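Local atomic coordinates of BSU-2 beta-lactamase (PDB entry 6W5E), a protein that probably hydrolyses the beta-lactam ring of penicillin-type antibiotics as a class D beta-lactamase of the penicillin-binding transpeptidase fold. Residues A[84-88]-A[188-194]; A[198-203]-A[227-231]; A[204-209]-A[263-267]. All coordinates share one frame; numbering follows the deposited sequence. Where two conformers were deposited one is given.

Contact 1. Residues A[84-88]-A[188-194]; sequences LIGLQ and PFDKPVM
Q88 and F189 bring together helix 81-88 and the loop that leads into helix 191-200, two parts of the helical region of this class D beta-lactamase. The first helix begins just after K79, the lysine modified to an N-carboxylated form. Polar contacts lie at the outer end of the interface. The carboxamide of Q88 is used at both its oxygen and its nitrogen: OE1 accepts the backbone N-H of D190 at 2.8 Å, and NE2 donates to D190 OD1 at 3.1 Å. Both bonds are nearly straight, but they differ in direction. D190 N meets Q88 OE1 tilted 29° from the carbonyl plane, whereas NE2 keeps its partner in the amide plane but reaches OD1 from above the carboxylate plane, the two planes being 81° apart. Glutamine suits this place because one flat group supplies both an acceptor and a donor, and the pair fixes its rotation. Its chain starts out anti to the backbone N (chi1 -174°) and bends at chi2, which carries the amide across to the residue just before helix 191-200. D190 is the N-cap residue there, yet its carboxylate turns to Q88 instead of capping the helix.

Apolar contacts fill the inner side. The F189 ring lies with one face under L84, whose CB is 3.8 Å from the ring centroid in a CH-pi contact, while Q88 CB meets the ring edge in its plane. W144 of helix 138-147 also packs against F189, their ring planes nearly parallel. V193 packs its two methyls along helix 81-88: CG1 lies 3.9 Å from L87 CB, and CG2 approaches Q88 OE1. Deeper still, L84 CD1 points toward F189 CE2, and V193 CG1 and M194 CG each lie 4.0 Å from L84 CD2.

Contact 2. Residues A[198-203]-A[227-231]; sequences KRMMIQ and FVGFI. With EDO (1,2-ethanediol), chain F.
K198 NZ is gripped from several directions: it forms a salt bridge with E185, donates to the backbone O of A183 and makes a weak bond of 2.9 Å to O1 of a 1,2-ethanediol molecule, probably left from crystallisation. Its aliphatic stem meanwhile crosses F230 at about a right angle, CG lying 4.1 Å from F230 CZ. Lysine suits a place where the stem must pack on a ring while the ammonium reaches on to E185 and the A183 carbonyl. The contact packs the end of helix 191-200 and the start of edge strand 202-205 against strand 225-233 of the central antiparallel sheet of the penicillin-binding transpeptidase fold, with strand 209-217 lying between the two strands.

M201 supplies the flexible filler. Its sulfur stands 5.3 Å from the F230 ring centroid in an oblique Met-aromatic contact, and its terminal CE reaches both F230 CZ and G229 CA. At G229 the backbone angles (phi 163°) would press a CB against the preceding carbonyl oxygen, so glycine fits, and the methyl of M201 comes close to its CA. F230 also meets the ring of Y212.

At the other end, Q203 and F227 approach from opposite directions. The amide oxygen is held by K252 of helix 248-261, and Q203 OE1 lies 4.0 Å from F227 CE1.

Contact 3. Residues A[204-209]-A[263-267]; sequences EEGDHY and GLITS
The C-terminal tail comes up against the turn between strands 202-205 and 209-217, its last residue S267 standing 5.1 Å from G206, CA to CA, while I265 faces Y209. This turn of the beta-hairpin is closed by G206 N bonding to Y209 O, and its N-H groups grip the C-terminal carboxylate. D207 N donates to S267 OXT at 2.7 Å, and H208 N donates to S267 O at 2.8 Å, the latter in the carbonyl plane and on a lone pair. The two N-H groups together hold the carboxylate against the turn. Glycine suits position 206 because a CB there would run into S267 O and the Y209 ring.

Two negative groups meet here as well: D207 OD2 lies 3.4 Å from S267 OXT, a proximity that would tend to be unfavourable. A water donates to D207 OD2 and lies very close to S267 OG, apparently linking the two side chains. H208 rests its ring over D207 CB with CD2 beside S267 OG, while ND1 is bonded to E234.

Y209 is the apolar centre. With chi1 at 74°, CG sits between the backbone N and the carbonyl carbon, and the ring swings beneath the tail. I265 CA lies over the centre of one face, 4.2 Å from the centroid, G206 N over the opposite face, and S267 CA meets the edge. I265 adds its CG2 methyl against Y209 CZ at 3.7 Å, the beta-branched side chain placing that methyl beside CZ and the hydroxyl.

G263, whose positive phi suits glycine, ends helix 248-261 in a Schellman motif. The tail beyond it thus runs from that helix to the hairpin turn, with L264, I265 and Y209 all packed on I231 of strand 225-233.

How the contacts relate
Contact 2 is the buried one, close to the centre of the chain, while contacts 1 and 3 are only partly buried and lie nearer the surface, their centres about 27 Å apart. Helix 191-200 ties contact 1 to contact 2, which touch where L87 meets M200; strand 202-205 ties contact 2 to contact 3, which share packing around I231. Chemistry follows place. At contact 1 a glutamine amide meets a backbone N-H and a carboxylate beside a phenylalanine ring packed on a tryptophan. Contact 2 joins helix and sheet mainly through apolar and sulfur-aromatic packing, the polar ends of K198 and Q203 being held by E185 and K252. Contact 3 holds the chain terminus by backbone donors.

Contact 1. Residues A[84-88]-A[188-194]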
loop_
_atom_site.group_PDB
_atom_site.type_symbol
_atom_site.label_atom_id
_atom_site.label_comp_id
_atom_site.label_asym_id
_atom_site.label_seq_id
_atom_site.Cartn_x
_atom_site.Cartn_y
_atom_site.Cartn_z
ATOM N N LEU A 84 -0.983 4.224 10.163
ATOM C CA LEU A 84 -1.700 3.525 11.227
ATOM C C LEU A 84 -0.995 3.688 12.568
ATOM O O LEU A 84 -1.616 4.069 13.568
ATOM C CB LEU A 84 -1.849 2.042 10.877
ATOM C CG LEU A 84 -2.836 1.705 9.755
ATOM C CD1 LEU A 84 -2.554 0.316 9.215
ATOM C CD2 LEU A 84 -4.277 1.824 10.254
ATOM N N ILE A 85 0.310 3.399 12.611
ATOM C CA ILE A 85 1.054 3.529 13.863
ATOM C C ILE A 85 1.040 4.971 14.335
ATOM O O ILE A 85 0.808 5.255 15.519
ATOM C CB ILE A 85 2.496 3.020 13.697
ATOM C CG1 ILE A 85 2.519 1.532 13.352
ATOM C CG2 ILE A 85 3.306 3.303 14.956
ATOM C CD1 ILE A 85 3.878 1.075 12.843
ATOM N N GLY A 86 1.296 5.905 13.411
ATOM C CA GLY A 86 1.426 7.300 13.793
ATOM C C GLY A 86 0.154 7.857 14.393
ATOM O O GLY A 86 0.197 8.584 15.387
ATOM N N LEU A 87 -0.997 7.514 13.808
ATOM C CA LEU A 87 -2.265 7.944 14.388
ATOM C C LEU A 87 -2.518 7.246 15.717
ATOM O O LEU A 87 -2.953 7.885 16.685
ATOM C CB LEU A 87 -3.402 7.641 13.413
ATOM C CG LEU A 87 -3.434 8.522 12.165
ATOM C CD1 LEU A 87 -4.312 7.902 11.071
ATOM C CD2 LEU A 87 -3.894 9.936 12.518
ATOM N N GLN A 88 -2.233 5.942 15.791
ATOM C CA GLN A 88 -2.526 5.185 17.007
ATOM C C GLN A 88 -1.739 5.717 18.197
ATOM O O GLN A 88 -2.288 5.831 19.299
ATOM C CB GLN A 88 -2.224 3.703 16.790
ATOM C CG GLN A 88 -2.634 2.805 17.950
ATOM C CD GLN A 88 -4.139 2.759 18.158
ATOM O OE1 GLN A 88 -4.916 2.885 17.211
ATOM N NE2 GLN A 88 -4.560 2.555 19.402
ATOM N N PRO A 188 -4.844 -4.339 15.583
ATOM C CA PRO A 188 -4.919 -3.701 16.911
ATOM C C PRO A 188 -4.790 -2.182 16.850
ATOM O O PRO A 188 -3.915 -1.580 17.474
ATOM C CB PRO A 188 -3.748 -4.360 17.651
ATOM C CG PRO A 188 -2.774 -4.673 16.585
ATOM C CD PRO A 188 -3.588 -5.084 15.398
ATOM N N PHE A 189 -5.663 -1.556 16.071
ATOM C CA PHE A 189 -5.775 -0.108 16.015
ATOM C C PHE A 189 -7.198 0.284 16.376
ATOM O O PHE A 189 -8.135 -0.493 16.170
ATOM C CB PHE A 189 -5.438 0.412 14.608
ATOM C CG PHE A 189 -4.036 0.119 14.192
ATOM C CD1 PHE A 189 -2.977 0.805 14.772
ATOM C CD2 PHE A 189 -3.764 -0.852 13.244
ATOM C CE1 PHE A 189 -1.675 0.532 14.409
ATOM C CE2 PHE A 189 -2.460 -1.138 12.885
ATOM C CZ PHE A 189 -1.411 -0.438 13.459
ATOM N N ASP A 190 -7.361 1.495 16.910
ATOM C CA ASP A 190 -8.703 2.007 17.139
ATOM C C ASP A 190 -9.476 2.024 15.830
ATOM O O ASP A 190 -8.914 2.262 14.757
ATOM C CB ASP A 190 -8.661 3.421 17.716
ATOM C CG ASP A 190 -7.915 3.496 19.036
ATOM O OD1 ASP A 190 -7.668 2.440 19.654
ATOM O OD2 ASP A 190 -7.583 4.619 19.461
ATOM N N LYS A 191 -10.771 1.738 15.916
ATOM C CA LYS A 191 -11.611 1.787 14.723
ATOM C C LYS A 191 -11.490 3.099 13.959
ATOM O O LYS A 191 -11.289 3.050 12.738
ATOM C CB LYS A 191 -13.059 1.405 15.071
ATOM C CG LYS A 191 -13.264 -0.091 15.230
ATOM C CD LYS A 191 -14.065 -0.652 14.061
ATOM C CE LYS A 191 -13.879 -2.154 13.914
ATOM N NZ LYS A 191 -14.586 -2.656 12.704
ATOM N N PRO A 192 -11.580 4.280 14.583
ATOM C CA PRO A 192 -11.432 5.514 13.790
ATOM C C PRO A 192 -10.086 5.636 13.104
ATOM O O PRO A 192 -10.009 6.230 12.023
ATOM C CB PRO A 192 -11.653 6.633 14.815
ATOM C CG PRO A 192 -12.409 5.999 15.926
ATOM C CD PRO A 192 -11.997 4.564 15.971
ATOM N N VAL A 193 -9.024 5.087 13.699
ATOM C CA VAL A 193 -7.709 5.118 13.061
ATOM C C VAL A 193 -7.742 4.363 11.738
ATOM O O VAL A 193 -7.254 4.850 10.711
ATOM C CB VAL A 193 -6.637 4.558 14.014
ATOM C CG1 VAL A 193 -5.324 4.291 13.262
ATOM C CG2 VAL A 193 -6.430 5.519 15.180
ATOM N N MET A 194 -8.321 3.160 11.741
ATOM C CA MET A 194 -8.407 2.391 10.505
ATOM C C MET A 194 -9.322 3.062 9.488
ATOM O O MET A 194 -9.022 3.059 8.290
ATOM C CB MET A 194 -8.836 0.964 10.804
ATOM C CG MET A 194 -7.742 0.215 11.532
ATOM S SD MET A 194 -8.091 -1.521 11.848
ATOM C CE MET A 194 -9.262 -1.397 13.195
#

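Contact 2. Residues A[198-203]-A[227-231]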
loop_
_atom_site.group_PDB
_atom_site.type_symbol
_atom_site.label_atom_id
_atom_site.label_comp_id
_atom_site.label_asym_id
_atom_site.label_seq_id
_atom_site.Cartn_x
_atom_site.Cartn_y
_atom_site.Cartn_z
ATOM N N LYS A 198 -8.040 4.173 5.761
ATOM C CA LYS A 198 -8.781 3.765 4.570
ATOM C C LYS A 198 -9.195 4.973 3.738
ATOM O O LYS A 198 -9.025 4.981 2.514
ATOM C CB LYS A 198 -10.010 2.942 4.959
ATOM C CG LYS A 198 -9.704 1.517 5.372
ATOM C CD LYS A 198 -10.994 0.776 5.718
ATOM C CE LYS A 198 -10.757 -0.711 5.962
ATOM N NZ LYS A 198 -12.036 -1.422 6.240
ATOM N N ARG A 199 -9.734 6.014 4.384
ATOM C CA ARG A 199 -10.136 7.200 3.637
ATOM C C ARG A 199 -8.946 7.823 2.916
ATOM O O ARG A 199 -9.066 8.241 1.757
ATOM C CB ARG A 199 -10.807 8.220 4.558
ATOM C CG ARG A 199 -12.220 7.815 4.961
ATOM C CD ARG A 199 -13.082 9.011 5.332
ATOM N NE ARG A 199 -12.437 9.851 6.332
ATOM C CZ ARG A 199 -12.604 9.722 7.644
ATOM N NH1 ARG A 199 -13.390 8.764 8.128
ATOM N NH2 ARG A 199 -11.965 10.538 8.472
ATOM N N MET A 200 -7.780 7.857 3.567
ATOM C CA MET A 200 -6.602 8.428 2.926
ATOM C C MET A 200 -6.144 7.614 1.727
ATOM O O MET A 200 -5.452 8.155 0.865
ATOM C CB MET A 200 -5.439 8.551 3.918
ATOM C CG MET A 200 -5.702 9.531 5.053
ATOM S SD MET A 200 -4.254 9.867 6.076
ATOM C CE MET A 200 -3.991 8.325 6.902
ATOM N N MET A 201 -6.496 6.328 1.664
ATOM C CA MET A 201 -6.140 5.455 0.552
ATOM C C MET A 201 -7.121 5.522 -0.615
ATOM O O MET A 201 -6.861 4.898 -1.651
ATOM C CB MET A 201 -6.050 4.005 1.044
ATOM C CG MET A 201 -4.920 3.747 2.013
ATOM S SD MET A 201 -5.026 2.091 2.740
ATOM C CE MET A 201 -4.639 1.070 1.325
ATOM N N ILE A 202 -8.235 6.249 -0.491
ATOM C CA ILE A 202 -9.221 6.243 -1.567
ATOM C C ILE A 202 -8.610 6.826 -2.829
ATOM O O ILE A 202 -8.061 7.936 -2.819
ATOM C CB ILE A 202 -10.489 7.010 -1.163
ATOM C CG1 ILE A 202 -11.264 6.231 -0.100
ATOM C CG2 ILE A 202 -11.374 7.239 -2.388
ATOM C CD1 ILE A 202 -12.432 6.991 0.520
ATOM N N GLN A 203 -8.697 6.070 -3.923
ATOM C CA GLN A 203 -8.258 6.512 -5.240
ATOM C C GLN A 203 -9.414 6.930 -6.133
ATOM O O GLN A 203 -9.278 7.882 -6.906
ATOM C CB GLN A 203 -7.475 5.393 -5.934
ATOM C CG GLN A 203 -6.310 4.864 -5.121
ATOM C CD GLN A 203 -5.071 5.725 -5.265
ATOM O OE1 GLN A 203 -4.451 5.762 -6.326
ATOM N NE2 GLN A 203 -4.699 6.418 -4.195
ATOM N N PHE A 227 1.436 -1.686 -6.318
ATOM C CA PHE A 227 0.139 -1.065 -6.067
ATOM C C PHE A 227 -0.655 -2.048 -5.222
ATOM O O PHE A 227 -0.889 -3.186 -5.642
ATOM C CB PHE A 227 -0.601 -0.707 -7.363
ATOM C CG PHE A 227 -1.891 0.048 -7.140
ATOM C CD1 PHE A 227 -1.890 1.298 -6.519
ATOM C CD2 PHE A 227 -3.103 -0.490 -7.547
ATOM C CE1 PHE A 227 -3.076 1.991 -6.319
ATOM C CE2 PHE A 227 -4.288 0.206 -7.349
ATOM C CZ PHE A 227 -4.274 1.441 -6.738
ATOM N N VAL A 228 -1.020 -1.637 -4.009
ATOM C CA VAL A 228 -1.632 -2.529 -3.036
ATOM C C VAL A 228 -2.866 -1.861 -2.457
ATOM O O VAL A 228 -2.928 -0.635 -2.341
ATOM C CB VAL A 228 -0.626 -2.927 -1.924
ATOM C CG1 VAL A 228 0.677 -3.451 -2.545
ATOM C CG2 VAL A 228 -0.327 -1.763 -0.989
ATOM N N GLY A 229 -3.858 -2.664 -2.104
ATOM C CA GLY A 229 -5.063 -2.051 -1.561
ATOM C C GLY A 229 -6.243 -3.008 -1.600
ATOM O O GLY A 229 -6.083 -4.222 -1.476
ATOM N N PHE A 230 -7.430 -2.426 -1.733
ATOM C CA PHE A 230 -8.642 -3.222 -1.761
ATOM C C PHE A 230 -9.715 -2.447 -2.503
ATOM O O PHE A 230 -9.614 -1.235 -2.690
ATOM C CB PHE A 230 -9.106 -3.677 -0.363
ATOM C CG PHE A 230 -8.686 -2.772 0.758
ATOM C CD1 PHE A 230 -9.352 -1.583 1.011
ATOM C CD2 PHE A 230 -7.621 -3.122 1.576
ATOM C CE1 PHE A 230 -8.957 -0.763 2.051
ATOM C CE2 PHE A 230 -7.229 -2.300 2.619
ATOM C CZ PHE A 230 -7.899 -1.118 2.852
ATOM N N ILE A 231 -10.737 -3.168 -2.949
ATOM C CA ILE A 231 -11.845 -2.560 -3.674
ATOM C C ILE A 231 -13.150 -3.042 -3.070
ATOM O O ILE A 231 -13.331 -4.243 -2.832
ATOM C CB ILE A 231 -11.783 -2.819 -5.196
ATOM C CG1 ILE A 231 -12.991 -2.181 -5.889
ATOM C CG2 ILE A 231 -11.672 -4.327 -5.532
ATOM C CD1 ILE A 231 -12.805 -1.995 -7.365
HETATM C C1 EDO F . -13.217 -2.910 3.514
HETATM O O1 EDO F . -13.268 -1.483 3.631
HETATM C C2 EDO F . -12.333 -3.294 2.335
HETATM O O2 EDO F . -12.820 -2.658 1.147
#

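Contact 3. Residues A[204-209]-A[263-267]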
loop_
_atom_site.group_PDB
_atom_site.type_symbol
_atom_site.label_atom_id
_atom_site.label_comp_id
_atom_site.label_asym_id
_atom_site.label_seq_id
_atom_site.Cartn_x
_atom_site.Cartn_y
_atom_site.Cartn_z
ATOM N N GLU A 204 -10.548 6.234 -6.039
ATOM C CA GLU A 204 -11.730 6.499 -6.851
ATOM C C GLU A 204 -12.960 6.128 -6.044
ATOM O O GLU A 204 -13.017 5.028 -5.493
ATOM C CB GLU A 204 -11.748 5.604 -8.096
ATOM C CG GLU A 204 -10.636 5.781 -9.102
ATOM C CD GLU A 204 -11.031 5.231 -10.465
ATOM O OE1 GLU A 204 -11.611 5.992 -11.265
ATOM O OE2 GLU A 204 -10.784 4.032 -10.721
ATOM N N GLU A 205 -13.960 7.009 -6.022
ATOM C CA GLU A 205 -15.275 6.710 -5.455
ATOM C C GLU A 205 -16.282 6.782 -6.595
ATOM O O GLU A 205 -16.701 7.873 -6.990
ATOM C CB GLU A 205 -15.652 7.689 -4.347
ATOM C CG GLU A 205 -15.177 7.316 -2.965
ATOM C CD GLU A 205 -15.895 8.093 -1.884
ATOM O OE1 GLU A 205 -15.335 9.080 -1.378
ATOM O OE2 GLU A 205 -17.033 7.715 -1.539
ATOM N N GLY A 206 -16.661 5.623 -7.133
ATOM C CA GLY A 206 -17.690 5.559 -8.148
ATOM C C GLY A 206 -19.073 5.409 -7.541
ATOM O O GLY A 206 -19.261 5.434 -6.325
ATOM N N ASP A 207 -20.059 5.257 -8.426
ATOM C CA ASP A 207 -21.426 5.014 -7.981
ATOM C C ASP A 207 -21.582 3.629 -7.369
ATOM O O ASP A 207 -22.434 3.432 -6.495
ATOM C CB ASP A 207 -22.396 5.163 -9.153
ATOM C CG ASP A 207 -22.430 6.571 -9.706
ATOM O OD1 ASP A 207 -22.494 7.523 -8.903
ATOM O OD2 ASP A 207 -22.396 6.726 -10.945
ATOM N N HIS A 208 -20.778 2.662 -7.806
ATOM C CA HIS A 208 -20.971 1.271 -7.430
ATOM C C HIS A 208 -19.742 0.628 -6.809
ATOM O O HIS A 208 -19.793 -0.560 -6.471
ATOM C CB HIS A 208 -21.421 0.451 -8.650
ATOM C CG HIS A 208 -22.599 1.035 -9.365
ATOM N ND1 HIS A 208 -23.841 1.142 -8.779
ATOM C CD2 HIS A 208 -22.722 1.555 -10.609
ATOM C CE1 HIS A 208 -24.682 1.698 -9.633
ATOM N NE2 HIS A 208 -24.028 1.958 -10.752
ATOM N N TYR A 209 -18.649 1.367 -6.648
ATOM C CA TYR A 209 -17.428 0.796 -6.097
ATOM C C TYR A 209 -16.587 1.907 -5.491
ATOM O O TYR A 209 -16.736 3.080 -5.837
ATOM C CB TYR A 209 -16.617 0.065 -7.176
ATOM C CG TYR A 209 -15.925 1.021 -8.110
ATOM C CD1 TYR A 209 -16.608 1.586 -9.175
ATOM C CD2 TYR A 209 -14.594 1.397 -7.903
ATOM C CE1 TYR A 209 -15.988 2.482 -10.024
ATOM C CE2 TYR A 209 -13.968 2.303 -8.737
ATOM C CZ TYR A 209 -14.668 2.833 -9.804
ATOM O OH TYR A 209 -14.055 3.731 -10.642
ATOM N N GLY A 263 -14.769 -6.842 -13.893
ATOM C CA GLY A 263 -16.050 -6.290 -13.496
ATOM C C GLY A 263 -16.121 -5.719 -12.100
ATOM O O GLY A 263 -17.231 -5.497 -11.600
ATOM N N LEU A 264 -14.983 -5.460 -11.458
ATOM C CA LEU A 264 -14.976 -4.873 -10.121
ATOM C C LEU A 264 -14.973 -3.349 -10.161
ATOM O O LEU A 264 -15.669 -2.703 -9.366
ATOM C CB LEU A 264 -13.791 -5.420 -9.317
ATOM C CG LEU A 264 -13.762 -6.941 -9.128
ATOM C CD1 LEU A 264 -12.604 -7.367 -8.238
ATOM C CD2 LEU A 264 -15.080 -7.476 -8.586
ATOM N N ILE A 265 -14.198 -2.755 -11.062
ATOM C CA ILE A 265 -14.327 -1.335 -11.378
ATOM C C ILE A 265 -15.358 -1.219 -12.488
ATOM O O ILE A 265 -15.161 -1.755 -13.584
ATOM C CB ILE A 265 -12.985 -0.734 -11.820
ATOM C CG1 ILE A 265 -12.011 -0.673 -10.645
ATOM C CG2 ILE A 265 -13.184 0.664 -12.425
ATOM C CD1 ILE A 265 -10.626 -0.207 -11.033
ATOM N N THR A 266 -16.460 -0.533 -12.201
ATOM C CA THR A 266 -17.501 -0.317 -13.196
ATOM C C THR A 266 -17.718 1.179 -13.364
ATOM O O THR A 266 -17.071 1.811 -14.203
ATOM C CB THR A 266 -18.789 -1.051 -12.804
ATOM O OG1 THR A 266 -19.186 -0.684 -11.474
ATOM C CG2 THR A 266 -18.584 -2.563 -12.865
ATOM N N SER A 267 -18.591 1.761 -12.551
ATOM C CA SER A 267 -18.810 3.200 -12.576
ATOM C C SER A 267 -19.323 3.664 -11.221
ATOM O O SER A 267 -19.526 2.848 -10.316
ATOM C CB SER A 267 -19.805 3.574 -13.671
ATOM O OG SER A 267 -21.097 3.104 -13.342
ATOM O OXT SER A 267 -19.540 4.859 -11.011
HETATM O O HOH W 1 -22.457 5.244 -13.163
#